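Local coordinates for botulinum neurotoxin type G (Clostridium botulinum, PDB 3MPP), which targets the neurotoxin to nerve cells, its receptor-binding domain making the toxin adhere to the cell surface before the protease light chain is delivered into the cytosol, at residues S1-L7 with F201-R206; S6-R10 with F32-G38; N99-W103 with D174-S178; S125-E129 with A156-I160; N224-D228 with Q351-Y355. The protein carries 4 engineered substitutions. One frame throughout, in Å; residues are numbered along the deposited sequence.

Contact 1: residues S1-L7 with F201-R206; sequences SNAILSL and FNIFGR
Leu5 and Ile203 face each other as a hydrogen-bonded antiparallel pair, and the bond from Ile203 N to Leu5 O is short and nearly straight (2.7 Å, 168° at the hydrogen). Further along, Leu7 N donates to Phe201 O at 2.9 Å. A water then continues the ladder, accepting from Phe201 N and donating to Leu7 O. Toward the N-terminus the pattern slips: Ile203 O receives a bent, weak bond from Ile4 N at 2.7 Å and a longer weak one from Leu5 N. Two successive residues thus sit opposite one, a classic beta bulge. It interrupts the pairing of strands 3-10 and 195-204, the first and last strands of the jelly-roll N-terminal subdomain, which lie side by side although nearly two hundred residues separate them. Branched aliphatic chains suit the buried face here. Leu5, its CG anti to the backbone N (chi1 166°), brings CB and CD2 each to 3.8 Å from Ile203 CG1, while CD2 also meets the Phe201 ring at its edge. From within the bulge, Ile4 extends past the end of the other strand until its CD1 lies 3.3 Å from Gly205 CA, a close approach made possible by the bare glycine backbone. Ala3 is small enough to rest its CB 3.8 Å from Phe204 CE1. Behind this layer, Met24 and Ile182 pack on Leu5, Ile69 and Ile182 on Ile203, and Phe184 meets Phe201 edge-to-face. The hydroxyl of Ser18 bonds to the carbonyls of both Ala3 and Ile4, where the chain turns its corner.

Contact 2: residues S6-R10 with F32-G38; sequences SLSYR and FNDIGNG
Tyr9 and Phe32 form the aromatic half of this contact. Their planes are only 4° apart, with centroids 4.6 Å from each other: nearly parallel rings, slid so far apart that they barely overlap. The slip brings Phe32 CB over the Tyr9 face as a CH-pi contact, 3.8 Å from the ring centroid. Flat side chains suit this partly exposed edge of the jelly roll, because a flat ring can lay one face against its neighbour.

The polar half is mostly backbone. Tyr9 N donates to Asn37 O at 3.0 Å, but from above the carbonyl plane, and Ser8 CA touches the same oxygen. A cis peptide joins Asn37 to Gly38, whose N donates to a water 2.9 Å away; that water has a weak link to Leu7 O. Ser8 OG bonds to Ser17 and comes no nearer than a weak 3.4 Å to Asn37 OD1. Within the loop, Asn33 OD1 accepts from Ile35 N in an Asx turn.

Aromatic contact and one poorly directed amide bond therefore join strand 6-10 to loop 32-38, which also has bonds of its own, as in the Asx turn, and to neighbours, as from Asn37 ND2 to Asp200.

Contact 3: residues N99-W103 with D174-S178; sequences NDSGW and DRINS
Gly102 and Asn177 bring two loops together with alpha carbons 4.9 Å apart, and since Gly102 adopts backbone angles (phi 154°) that would jam a CB against the preceding carbonyl, glycine is the natural residue at this corner. Its CA lies 3.4 Å from Asn177 O in a CA-H...O contact.

The buried Ser101 makes the main polar link. Its OG, swung anti to the backbone N (chi1 172°), accepts from Asn177 N at 2.8 Å with an almost straight N-H (164°), and it also bonds to the carbonyl of Ile117. A small hydroxyl fits because it can accept one hydrogen bond while donating another. Alongside, Ile176 lays CG2 3.4 Å from Gly102 O, and Asn177 CB comes equally near to Ser101 O. The side chains of Asn99 and Asn177 cross at a slant, their amide planes nearly perpendicular and their ND2 atoms 3.6 Å apart; Asn177 ND2 donates to Lys98 O.

These loops lie at one end of the jelly roll, leading into strands 103-108 and 181-187 of one sheet, with 90-98 between them. One serine thus ties three backbone segments, 99-103, 174-178 and the end of strand 111-117, and the join centres on the well-directed bond between Asn177 N and Ser101 OG, with the same hydroxyl donating to Ile117 O.

Contact 4: residues S125-E129 with A156-I160; sequences SIFFE and ANIYI
Phe128 meets Ile160 across the interior. Starting from its root, Phe128 CB lies 4.3 Å from Ile158 CG2 and about as near to both CG1 and CD1 of Ile160. CG is anti to the backbone N (chi1 170°), which swings the ring toward the opposite strand, and there Ile160 CG1 sits almost over its centre, 3.6 Å from the centroid, as a CH-pi contact. On the same face, Ile160 CD1 lies 3.6 Å from Phe128 CD2. Farther out, CE2 and CZ approach Ile160 CG2, CE2 at 4.0 Å. A flat ring offers a broad face on which a branched aliphatic chain can lie.

The two strands run in nearly the same direction, 17° apart, but belong to different sheets, 123-129 at the margin of one and 156-160 in the other, packed face to face in the jelly-roll sandwich. Their axes approach to 7.6 Å, and side chains from both strands interleave between them. Ile126 and Ile158 slide past each other there, Ile158 CD1 reaching over the backbone to 3.7 Å from Phe127 C. Ile126 CD1 presses on Ala156 O at 3.5 Å, where the small alanine lets the longer chain come close. Tyr139 meets Phe128 edge-to-face. Phe127 points the other way, its ring in cation-pi contact with Lys166 and Arg111.

Contact 5: residues N224-D228 with Q351-Y355; sequences NTLKD and QIKKY
Lys354 reaches Thr225 by running out nearly straight through chi1 and chi2 and then bending at chi3 (-65°), which delivers the ammonium to the loop. Lys354 NZ donates to Thr225 O at 2.7 Å, with the donor tilted 31° from the carbonyl plane, and CE of the same lysine follows at 3.3 Å from that oxygen. The long flexible chain suits a buried residue just past the strand's end that must send a charge across to a backbone carbonyl.

Leu226 provides the apolar partner. CG stands anti to the carbonyl carbon, and both methyls meet the strand: CD1 touches Ile352 CG2 at 3.7 Å, while CD2 lies 4.1 Å from Lys353 O. Leu226 and Ile352, whose aliphatic branches cross at a slant, are both buried, which suits such side chains.

The segments join the loop that follows helix 210-220, before the first strand of the beta-trefoil C-terminal subdomain, to strand 346-353 of that trefoil. Val302 packs on Leu226, and Ile308 on Ile352. Lys354 NZ has a second carbonyl acceptor, Lys358 O, and Glu304 receives the Lys354 backbone N.

Lys227 NZ lies 4.2 Å from Lys354 NZ. A water lies between them, accepting a weak bond from Lys354 NZ; its very short distance to Lys227 NZ is doubtful. Two like charges so near each other would probably raise the cost of protonating either, and the two carbonyl acceptors of Lys354 NZ, Thr225 O and Lys358 O, probably offset part of that cost.

Contacts 1 and 2 share strand 3-10, the first binding its early part to strand 195-204 by sheet hydrogen bonds, the second meeting a loop with rings and a single amide bond. Contact 4 is buried and apolar, joining the two sheets of the same subdomain, whereas contact 3, at the sandwich end about 33 Å from the centre of the chain, relies on a serine between loops. Contacts 3 and 4 are nested within the loop that contact 1 closes. Contact 5 belongs to the trefoil subdomain, its centre about 44 Å from that of contact 3, and alone among the five turns on lysine charges.

Contact 1: residues S1-L7 with F201-R206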
# COMPACT_ATOMS: atom_id res chain seq x y z
N SER A 1 8.82 -23.91 4.91
CA SER A 1 9.09 -24.38 6.26
C SER A 1 9.46 -23.23 7.19
O SER A 1 8.64 -22.35 7.48
CB SER A 1 10.20 -25.43 6.26
OG SER A 1 10.40 -25.97 7.56
N ASN A 2 10.71 -23.23 7.64
CA ASN A 2 11.20 -22.21 8.57
C ASN A 2 12.18 -21.26 7.88
O ASN A 2 13.03 -21.69 7.10
CB ASN A 2 11.87 -22.88 9.77
CG ASN A 2 12.04 -21.94 10.94
OD1 ASN A 2 11.56 -20.81 10.91
ND2 ASN A 2 12.73 -22.40 11.98
N ALA A 3 12.05 -19.97 8.17
CA ALA A 3 12.89 -18.96 7.54
C ALA A 3 14.38 -19.20 7.79
O ALA A 3 14.82 -19.26 8.94
CB ALA A 3 12.49 -17.57 8.01
N ILE A 4 15.14 -19.34 6.71
CA ILE A 4 16.60 -19.38 6.76
C ILE A 4 17.16 -18.05 7.24
O ILE A 4 18.20 -18.00 7.90
CB ILE A 4 17.18 -19.63 5.36
CG1 ILE A 4 17.04 -21.10 4.96
CG2 ILE A 4 18.64 -19.22 5.31
CD1 ILE A 4 17.67 -21.39 3.62
N LEU A 5 16.47 -16.96 6.89
CA LEU A 5 16.94 -15.62 7.21
C LEU A 5 15.73 -14.69 7.22
O LEU A 5 14.86 -14.80 6.35
CB LEU A 5 17.96 -15.16 6.17
CG LEU A 5 18.33 -13.66 6.12
CD1 LEU A 5 19.12 -13.25 7.35
CD2 LEU A 5 19.11 -13.33 4.86
N SER A 6 15.66 -13.81 8.21
CA SER A 6 14.58 -12.82 8.27
C SER A 6 15.12 -11.52 8.84
O SER A 6 15.66 -11.49 9.95
CB SER A 6 13.42 -13.33 9.11
OG SER A 6 13.76 -13.38 10.49
N LEU A 7 14.99 -10.44 8.07
CA LEU A 7 15.49 -9.15 8.52
C LEU A 7 14.42 -8.45 9.36
O LEU A 7 13.27 -8.32 8.94
CB LEU A 7 15.92 -8.28 7.35
CG LEU A 7 17.10 -8.79 6.51
CD1 LEU A 7 17.58 -7.75 5.49
CD2 LEU A 7 18.23 -9.22 7.41
N PHE A 201 11.76 -8.81 4.80
CA PHE A 201 12.55 -9.69 3.94
C PHE A 201 12.81 -11.03 4.63
O PHE A 201 13.27 -11.07 5.77
CB PHE A 201 13.86 -9.05 3.50
CG PHE A 201 14.66 -9.93 2.57
CD1 PHE A 201 14.51 -9.81 1.19
CD2 PHE A 201 15.51 -10.90 3.06
CE1 PHE A 201 15.23 -10.63 0.34
CE2 PHE A 201 16.22 -11.72 2.21
CZ PHE A 201 16.08 -11.59 0.85
N ASN A 202 12.49 -12.11 3.92
CA ASN A 202 12.62 -13.47 4.43
C ASN A 202 13.16 -14.41 3.37
O ASN A 202 12.78 -14.32 2.21
CB ASN A 202 11.26 -14.01 4.86
CG ASN A 202 10.72 -13.35 6.10
OD1 ASN A 202 9.87 -12.46 6.02
ND2 ASN A 202 11.21 -13.78 7.26
N ILE A 203 14.03 -15.32 3.80
CA ILE A 203 14.50 -16.41 2.96
C ILE A 203 13.98 -17.73 3.52
O ILE A 203 14.04 -17.95 4.73
CB ILE A 203 16.02 -16.52 2.99
CG1 ILE A 203 16.66 -15.18 2.63
CG2 ILE A 203 16.49 -17.62 2.06
CD1 ILE A 203 16.93 -15.02 1.17
N PHE A 204 13.50 -18.62 2.65
CA PHE A 204 13.10 -19.96 3.08
C PHE A 204 13.90 -21.04 2.35
O PHE A 204 14.22 -20.90 1.17
CB PHE A 204 11.60 -20.18 2.87
CG PHE A 204 10.75 -19.28 3.71
CD1 PHE A 204 10.40 -19.65 5.00
CD2 PHE A 204 10.28 -18.07 3.22
CE1 PHE A 204 9.62 -18.83 5.78
CE2 PHE A 204 9.50 -17.25 3.99
CZ PHE A 204 9.16 -17.63 5.28
N GLY A 205 14.22 -22.11 3.07
CA GLY A 205 15.06 -23.17 2.53
C GLY A 205 14.30 -24.19 1.73
O GLY A 205 14.82 -25.26 1.40
N ARG A 206 13.05 -23.88 1.40
CA ARG A 206 12.22 -24.79 0.62
C ARG A 206 11.29 -24.01 -0.29
O ARG A 206 11.10 -22.81 -0.11
CB ARG A 206 11.41 -25.69 1.55
CG ARG A 206 12.28 -26.62 2.39
CD ARG A 206 11.56 -27.14 3.62
NE ARG A 206 12.49 -27.69 4.60
CZ ARG A 206 13.20 -26.94 5.45
NH1 ARG A 206 13.07 -25.62 5.44
NH2 ARG A 206 14.03 -27.52 6.30
O HOH W 1 13.04 -6.74 6.53

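Contact 2: residues S6-R10 with F32-G38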
# COMPACT_ATOMS: atom_id res chain seq x y z
N SER A 6 15.66 -13.81 8.21
CA SER A 6 14.58 -12.82 8.27
C SER A 6 15.12 -11.52 8.84
O SER A 6 15.66 -11.49 9.95
CB SER A 6 13.42 -13.33 9.11
OG SER A 6 13.76 -13.38 10.49
N LEU A 7 14.99 -10.44 8.07
CA LEU A 7 15.49 -9.15 8.52
C LEU A 7 14.42 -8.45 9.36
O LEU A 7 13.27 -8.32 8.94
CB LEU A 7 15.92 -8.28 7.35
CG LEU A 7 17.10 -8.79 6.51
CD1 LEU A 7 17.58 -7.75 5.49
CD2 LEU A 7 18.23 -9.22 7.41
N SER A 8 14.81 -8.01 10.54
CA SER A 8 13.94 -7.18 11.36
C SER A 8 14.75 -6.02 11.90
O SER A 8 15.93 -6.17 12.22
CB SER A 8 13.35 -7.98 12.52
OG SER A 8 12.59 -9.07 12.04
N TYR A 9 14.11 -4.86 11.97
CA TYR A 9 14.71 -3.69 12.58
C TYR A 9 14.15 -3.55 13.99
O TYR A 9 13.08 -2.99 14.19
CB TYR A 9 14.39 -2.45 11.75
CG TYR A 9 15.11 -1.21 12.20
CD1 TYR A 9 14.42 -0.16 12.81
CD2 TYR A 9 16.48 -1.08 12.04
CE1 TYR A 9 15.07 0.98 13.23
CE2 TYR A 9 17.15 0.06 12.46
CZ TYR A 9 16.44 1.08 13.06
OH TYR A 9 17.10 2.21 13.48
N ARG A 10 14.89 -4.08 14.96
CA ARG A 10 14.45 -4.10 16.35
C ARG A 10 15.28 -3.16 17.22
O ARG A 10 16.50 -3.32 17.34
CB ARG A 10 14.56 -5.52 16.92
CG ARG A 10 13.78 -6.58 16.15
CD ARG A 10 12.36 -6.71 16.65
NE ARG A 10 11.62 -7.77 15.95
CZ ARG A 10 11.79 -9.07 16.17
NH1 ARG A 10 12.67 -9.48 17.08
NH2 ARG A 10 11.08 -9.95 15.49
N PHE A 32 15.91 4.03 7.96
CA PHE A 32 15.11 3.02 8.62
C PHE A 32 13.93 3.70 9.29
O PHE A 32 14.00 4.87 9.63
CB PHE A 32 15.92 2.30 9.70
CG PHE A 32 17.02 1.41 9.18
CD1 PHE A 32 16.74 0.13 8.74
CD2 PHE A 32 18.33 1.86 9.15
CE1 PHE A 32 17.74 -0.69 8.27
CE2 PHE A 32 19.35 1.04 8.69
CZ PHE A 32 19.06 -0.24 8.25
N ASN A 33 12.86 2.95 9.46
CA ASN A 33 11.84 3.32 10.43
C ASN A 33 11.40 2.07 11.18
O ASN A 33 11.66 0.96 10.72
CB ASN A 33 10.66 4.06 9.77
CG ASN A 33 9.86 3.18 8.85
OD1 ASN A 33 9.49 2.06 9.20
ND2 ASN A 33 9.57 3.69 7.66
N ASP A 34 10.76 2.24 12.33
CA ASP A 34 10.36 1.10 13.14
C ASP A 34 8.89 0.71 12.98
O ASP A 34 8.31 0.09 13.88
CB ASP A 34 10.68 1.37 14.62
CG ASP A 34 10.24 2.76 15.08
OD1 ASP A 34 9.16 3.22 14.64
OD2 ASP A 34 10.97 3.38 15.87
N ILE A 35 8.28 1.05 11.85
CA ILE A 35 6.91 0.62 11.58
C ILE A 35 6.92 -0.89 11.38
O ILE A 35 7.71 -1.40 10.60
CB ILE A 35 6.34 1.27 10.31
CG1 ILE A 35 6.32 2.80 10.46
CG2 ILE A 35 4.95 0.72 10.02
CD1 ILE A 35 6.04 3.54 9.15
N GLY A 36 6.04 -1.61 12.07
CA GLY A 36 6.08 -3.06 11.97
C GLY A 36 7.41 -3.54 12.52
O GLY A 36 7.71 -3.30 13.68
N ASN A 37 8.24 -4.18 11.70
CA ASN A 37 9.51 -4.63 12.24
C ASN A 37 10.73 -4.75 11.33
O ASN A 37 11.34 -5.82 11.31
CB ASN A 37 9.32 -5.97 12.95
CG ASN A 37 8.98 -7.09 11.98
OD1 ASN A 37 9.29 -8.25 12.22
ND2 ASN A 37 8.36 -6.73 10.86
N GLY A 38 11.12 -3.72 10.59
CA GLY A 38 10.39 -2.49 10.37
C GLY A 38 10.53 -2.24 8.86
O GLY A 38 10.18 -3.10 8.07
O HOH W 2 12.81 -4.89 8.50

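Contact 3: residues N99-W103 with D174-S178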
# COMPACT_ATOMS: atom_id res chain seq x y z
N ASN A 99 31.08 -15.33 -8.41
CA ASN A 99 31.66 -15.65 -9.71
C ASN A 99 30.63 -15.47 -10.83
O ASN A 99 30.53 -16.30 -11.74
CB ASN A 99 32.21 -17.08 -9.72
CG ASN A 99 33.21 -17.33 -8.61
OD1 ASN A 99 34.28 -16.72 -8.57
ND2 ASN A 99 32.88 -18.25 -7.71
N ASP A 100 29.87 -14.38 -10.74
CA ASP A 100 28.88 -14.02 -11.76
C ASP A 100 27.69 -14.97 -11.81
O ASP A 100 26.88 -14.90 -12.73
CB ASP A 100 29.55 -13.95 -13.14
CG ASP A 100 30.55 -12.83 -13.24
OD1 ASP A 100 30.25 -11.73 -12.73
OD2 ASP A 100 31.63 -13.04 -13.83
N SER A 101 27.57 -15.84 -10.81
CA SER A 101 26.49 -16.81 -10.76
C SER A 101 25.73 -16.78 -9.43
O SER A 101 26.32 -16.68 -8.36
CB SER A 101 27.02 -18.22 -11.02
OG SER A 101 26.01 -19.19 -10.79
N GLY A 102 24.40 -16.87 -9.52
CA GLY A 102 23.54 -16.83 -8.35
C GLY A 102 22.17 -16.32 -8.74
O GLY A 102 21.69 -16.63 -9.83
N TRP A 103 21.54 -15.53 -7.87
CA TRP A 103 20.26 -14.91 -8.18
C TRP A 103 20.24 -13.42 -7.86
O TRP A 103 20.96 -12.94 -6.99
CB TRP A 103 19.10 -15.58 -7.44
CG TRP A 103 19.19 -15.53 -5.94
CD1 TRP A 103 19.64 -16.51 -5.12
CD2 TRP A 103 18.79 -14.44 -5.08
NE1 TRP A 103 19.57 -16.11 -3.81
CE2 TRP A 103 19.05 -14.85 -3.76
CE3 TRP A 103 18.26 -13.17 -5.31
CZ2 TRP A 103 18.79 -14.02 -2.66
CZ3 TRP A 103 17.99 -12.35 -4.22
CH2 TRP A 103 18.26 -12.78 -2.91
N ASP A 174 22.61 -24.49 -16.56
CA ASP A 174 23.74 -25.11 -15.87
C ASP A 174 23.60 -24.99 -14.35
O ASP A 174 22.48 -24.90 -13.83
CB ASP A 174 25.07 -24.51 -16.33
CG ASP A 174 25.77 -25.37 -17.38
OD1 ASP A 174 27.02 -25.40 -17.39
OD2 ASP A 174 25.07 -26.03 -18.18
N ARG A 175 24.73 -25.01 -13.65
CA ARG A 175 24.73 -24.91 -12.20
C ARG A 175 24.71 -23.46 -11.72
O ARG A 175 25.33 -22.59 -12.33
CB ARG A 175 25.93 -25.66 -11.61
CG ARG A 175 25.80 -25.99 -10.13
CD ARG A 175 26.27 -24.84 -9.25
NE ARG A 175 25.56 -24.81 -7.98
CZ ARG A 175 25.81 -25.62 -6.96
NH1 ARG A 175 26.75 -26.54 -7.06
NH2 ARG A 175 25.11 -25.51 -5.83
N ILE A 176 23.98 -23.21 -10.63
CA ILE A 176 23.86 -21.86 -10.08
C ILE A 176 24.56 -21.76 -8.72
O ILE A 176 24.17 -22.41 -7.75
CB ILE A 176 22.38 -21.45 -9.88
CG1 ILE A 176 21.53 -21.89 -11.07
CG2 ILE A 176 22.27 -19.95 -9.65
CD1 ILE A 176 21.84 -21.16 -12.36
N ASN A 177 25.60 -20.92 -8.67
CA ASN A 177 26.36 -20.71 -7.44
C ASN A 177 25.52 -20.16 -6.28
O ASN A 177 24.54 -19.44 -6.50
CB ASN A 177 27.55 -19.78 -7.70
CG ASN A 177 28.70 -20.49 -8.39
OD1 ASN A 177 28.63 -21.69 -8.68
ND2 ASN A 177 29.77 -19.75 -8.67
N SER A 178 25.92 -20.51 -5.06
CA SER A 178 25.29 -19.96 -3.86
C SER A 178 26.29 -19.08 -3.12
O SER A 178 27.44 -19.46 -2.94
CB SER A 178 24.81 -21.08 -2.95
OG SER A 178 25.90 -21.77 -2.37

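Contact 4: residues S125-E129 with A156-I160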
# COMPACT_ATOMS: atom_id res chain seq x y z
N SER A 125 15.12 -15.19 -16.94
CA SER A 125 14.38 -14.36 -16.02
C SER A 125 12.88 -14.60 -16.08
O SER A 125 12.35 -15.05 -17.09
CB SER A 125 14.65 -12.89 -16.33
OG SER A 125 16.02 -12.59 -16.13
N ILE A 126 12.22 -14.30 -14.97
CA ILE A 126 10.78 -14.27 -14.90
C ILE A 126 10.44 -12.94 -14.24
O ILE A 126 11.24 -12.42 -13.47
CB ILE A 126 10.25 -15.45 -14.06
CG1 ILE A 126 8.73 -15.44 -13.99
CG2 ILE A 126 10.86 -15.43 -12.67
CD1 ILE A 126 8.15 -16.67 -13.33
N PHE A 127 9.28 -12.36 -14.56
CA PHE A 127 8.96 -11.03 -14.07
C PHE A 127 7.47 -10.83 -13.83
O PHE A 127 6.63 -11.59 -14.34
CB PHE A 127 9.47 -9.97 -15.05
CG PHE A 127 8.77 -10.00 -16.38
CD1 PHE A 127 7.57 -9.32 -16.55
CD2 PHE A 127 9.31 -10.70 -17.45
CE1 PHE A 127 6.92 -9.33 -17.77
CE2 PHE A 127 8.66 -10.72 -18.67
CZ PHE A 127 7.46 -10.04 -18.83
N PHE A 128 7.15 -9.81 -13.04
CA PHE A 128 5.78 -9.33 -12.89
C PHE A 128 5.73 -7.89 -13.38
O PHE A 128 6.56 -7.08 -12.99
CB PHE A 128 5.34 -9.41 -11.42
CG PHE A 128 4.03 -8.72 -11.13
CD1 PHE A 128 2.84 -9.22 -11.64
CD2 PHE A 128 3.99 -7.57 -10.34
CE1 PHE A 128 1.62 -8.59 -11.36
CE2 PHE A 128 2.78 -6.94 -10.07
CZ PHE A 128 1.59 -7.46 -10.59
N GLU A 129 4.77 -7.59 -14.26
CA GLU A 129 4.60 -6.22 -14.75
C GLU A 129 3.22 -5.69 -14.38
O GLU A 129 2.23 -6.36 -14.65
CB GLU A 129 4.76 -6.16 -16.27
CG GLU A 129 4.50 -4.77 -16.87
CD GLU A 129 4.84 -4.67 -18.36
OE1 GLU A 129 5.86 -5.25 -18.77
OE2 GLU A 129 4.10 -4.02 -19.11
N ALA A 156 10.09 -21.86 -11.72
CA ALA A 156 10.19 -20.64 -10.94
C ALA A 156 8.81 -20.00 -10.93
O ALA A 156 8.16 -19.93 -11.97
CB ALA A 156 11.22 -19.70 -11.55
N ASN A 157 8.37 -19.56 -9.76
CA ASN A 157 7.06 -18.94 -9.61
C ASN A 157 7.15 -17.57 -8.95
O ASN A 157 7.93 -17.39 -8.01
CB ASN A 157 6.13 -19.81 -8.77
CG ASN A 157 6.06 -21.25 -9.26
OD1 ASN A 157 7.07 -21.95 -9.31
ND2 ASN A 157 4.87 -21.70 -9.62
N ILE A 158 6.36 -16.62 -9.43
CA ILE A 158 6.24 -15.33 -8.78
C ILE A 158 4.82 -15.16 -8.27
O ILE A 158 3.86 -15.24 -9.03
CB ILE A 158 6.55 -14.15 -9.72
CG1 ILE A 158 8.00 -14.19 -10.18
CG2 ILE A 158 6.26 -12.82 -9.03
CD1 ILE A 158 8.42 -12.92 -10.88
N TYR A 159 4.71 -14.93 -6.96
CA TYR A 159 3.44 -14.63 -6.34
C TYR A 159 3.42 -13.14 -6.01
O TYR A 159 4.41 -12.61 -5.53
CB TYR A 159 3.29 -15.42 -5.05
CG TYR A 159 3.23 -16.91 -5.26
CD1 TYR A 159 2.02 -17.58 -5.23
CD2 TYR A 159 4.39 -17.64 -5.48
CE1 TYR A 159 1.96 -18.95 -5.41
CE2 TYR A 159 4.34 -19.01 -5.66
CZ TYR A 159 3.13 -19.66 -5.63
OH TYR A 159 3.07 -21.02 -5.81
N ILE A 160 2.29 -12.49 -6.24
CA ILE A 160 2.13 -11.09 -5.86
C ILE A 160 0.93 -10.95 -4.95
O ILE A 160 -0.19 -11.37 -5.30
CB ILE A 160 1.95 -10.19 -7.09
CG1 ILE A 160 3.20 -10.24 -7.98
CG2 ILE A 160 1.64 -8.75 -6.65
CD1 ILE A 160 4.41 -9.53 -7.39

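Contact 5: residues N224-D228 with Q351-Y355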
# COMPACT_ATOMS: atom_id res chain seq x y z
N ASN A 224 -5.21 -6.35 11.89
CA ASN A 224 -5.79 -5.48 12.91
C ASN A 224 -5.34 -4.04 12.73
O ASN A 224 -5.83 -3.13 13.41
CB ASN A 224 -5.42 -5.97 14.32
CG ASN A 224 -6.05 -5.13 15.42
OD1 ASN A 224 -5.40 -4.75 16.39
ND2 ASN A 224 -7.34 -4.82 15.26
N THR A 225 -4.41 -3.83 11.81
CA THR A 225 -3.87 -2.50 11.56
C THR A 225 -4.67 -1.76 10.49
O THR A 225 -4.96 -2.31 9.43
CB THR A 225 -2.38 -2.56 11.16
OG1 THR A 225 -1.59 -2.93 12.30
CG2 THR A 225 -1.90 -1.21 10.63
N LEU A 226 -5.04 -0.52 10.79
CA LEU A 226 -5.65 0.36 9.79
C LEU A 226 -4.51 0.97 8.98
O LEU A 226 -3.51 1.42 9.54
CB LEU A 226 -6.47 1.46 10.47
CG LEU A 226 -7.77 0.99 11.15
CD1 LEU A 226 -8.42 2.13 11.93
CD2 LEU A 226 -8.72 0.46 10.10
N LYS A 227 -4.66 0.99 7.66
CA LYS A 227 -3.60 1.49 6.82
C LYS A 227 -4.07 2.63 5.94
O LYS A 227 -5.27 2.81 5.76
CB LYS A 227 -3.08 0.34 5.94
CG LYS A 227 -2.14 -0.58 6.73
CD LYS A 227 -2.19 -1.99 6.23
CE LYS A 227 -1.63 -2.93 7.30
NZ LYS A 227 -2.37 -4.21 7.32
N ASP A 228 -3.12 3.38 5.39
CA ASP A 228 -3.42 4.40 4.38
C ASP A 228 -3.33 3.82 2.96
O ASP A 228 -3.06 2.62 2.77
CB ASP A 228 -2.54 5.66 4.56
CG ASP A 228 -1.05 5.42 4.30
OD1 ASP A 228 -0.69 4.41 3.66
OD2 ASP A 228 -0.23 6.26 4.71
N GLN A 351 -16.51 5.99 14.22
CA GLN A 351 -15.64 4.85 14.48
C GLN A 351 -15.13 4.29 13.16
O GLN A 351 -15.91 4.04 12.23
CB GLN A 351 -16.39 3.76 15.24
CG GLN A 351 -16.99 4.21 16.55
CD GLN A 351 -18.01 3.22 17.09
OE1 GLN A 351 -17.73 2.03 17.22
NE2 GLN A 351 -19.20 3.72 17.42
N ILE A 352 -13.81 4.13 13.06
CA ILE A 352 -13.21 3.56 11.86
C ILE A 352 -13.08 2.05 12.06
O ILE A 352 -12.64 1.58 13.11
CB ILE A 352 -11.84 4.18 11.53
CG1 ILE A 352 -11.95 5.70 11.42
CG2 ILE A 352 -11.31 3.67 10.20
CD1 ILE A 352 -10.76 6.33 10.72
N LYS A 353 -13.47 1.30 11.04
CA LYS A 353 -13.59 -0.14 11.18
C LYS A 353 -12.94 -0.84 9.98
O LYS A 353 -12.65 -0.23 8.96
CB LYS A 353 -15.06 -0.54 11.26
CG LYS A 353 -15.89 0.20 12.28
CD LYS A 353 -15.66 -0.29 13.70
CE LYS A 353 -16.19 -1.68 13.90
NZ LYS A 353 -16.44 -1.90 15.36
N LYS A 354 -12.73 -2.14 10.12
CA LYS A 354 -12.34 -2.98 8.99
C LYS A 354 -13.12 -4.29 9.07
O LYS A 354 -12.63 -5.29 9.62
CB LYS A 354 -10.83 -3.26 9.01
CG LYS A 354 -10.26 -3.44 7.63
CD LYS A 354 -8.93 -4.18 7.66
CE LYS A 354 -7.86 -3.39 8.35
NZ LYS A 354 -6.53 -4.01 8.10
N TYR A 355 -14.33 -4.28 8.54
CA TYR A 355 -15.24 -5.42 8.67
C TYR A 355 -14.91 -6.62 7.79
O TYR A 355 -15.37 -7.74 8.05
CB TYR A 355 -16.68 -4.98 8.37
CG TYR A 355 -17.29 -4.09 9.40
CD1 TYR A 355 -17.54 -4.55 10.69
CD2 TYR A 355 -17.66 -2.79 9.09
CE1 TYR A 355 -18.12 -3.73 11.64
CE2 TYR A 355 -18.25 -1.97 10.01
CZ TYR A 355 -18.47 -2.44 11.28
OH TYR A 355 -19.05 -1.60 12.18
O HOH W 3 -4.33 -4.83 5.86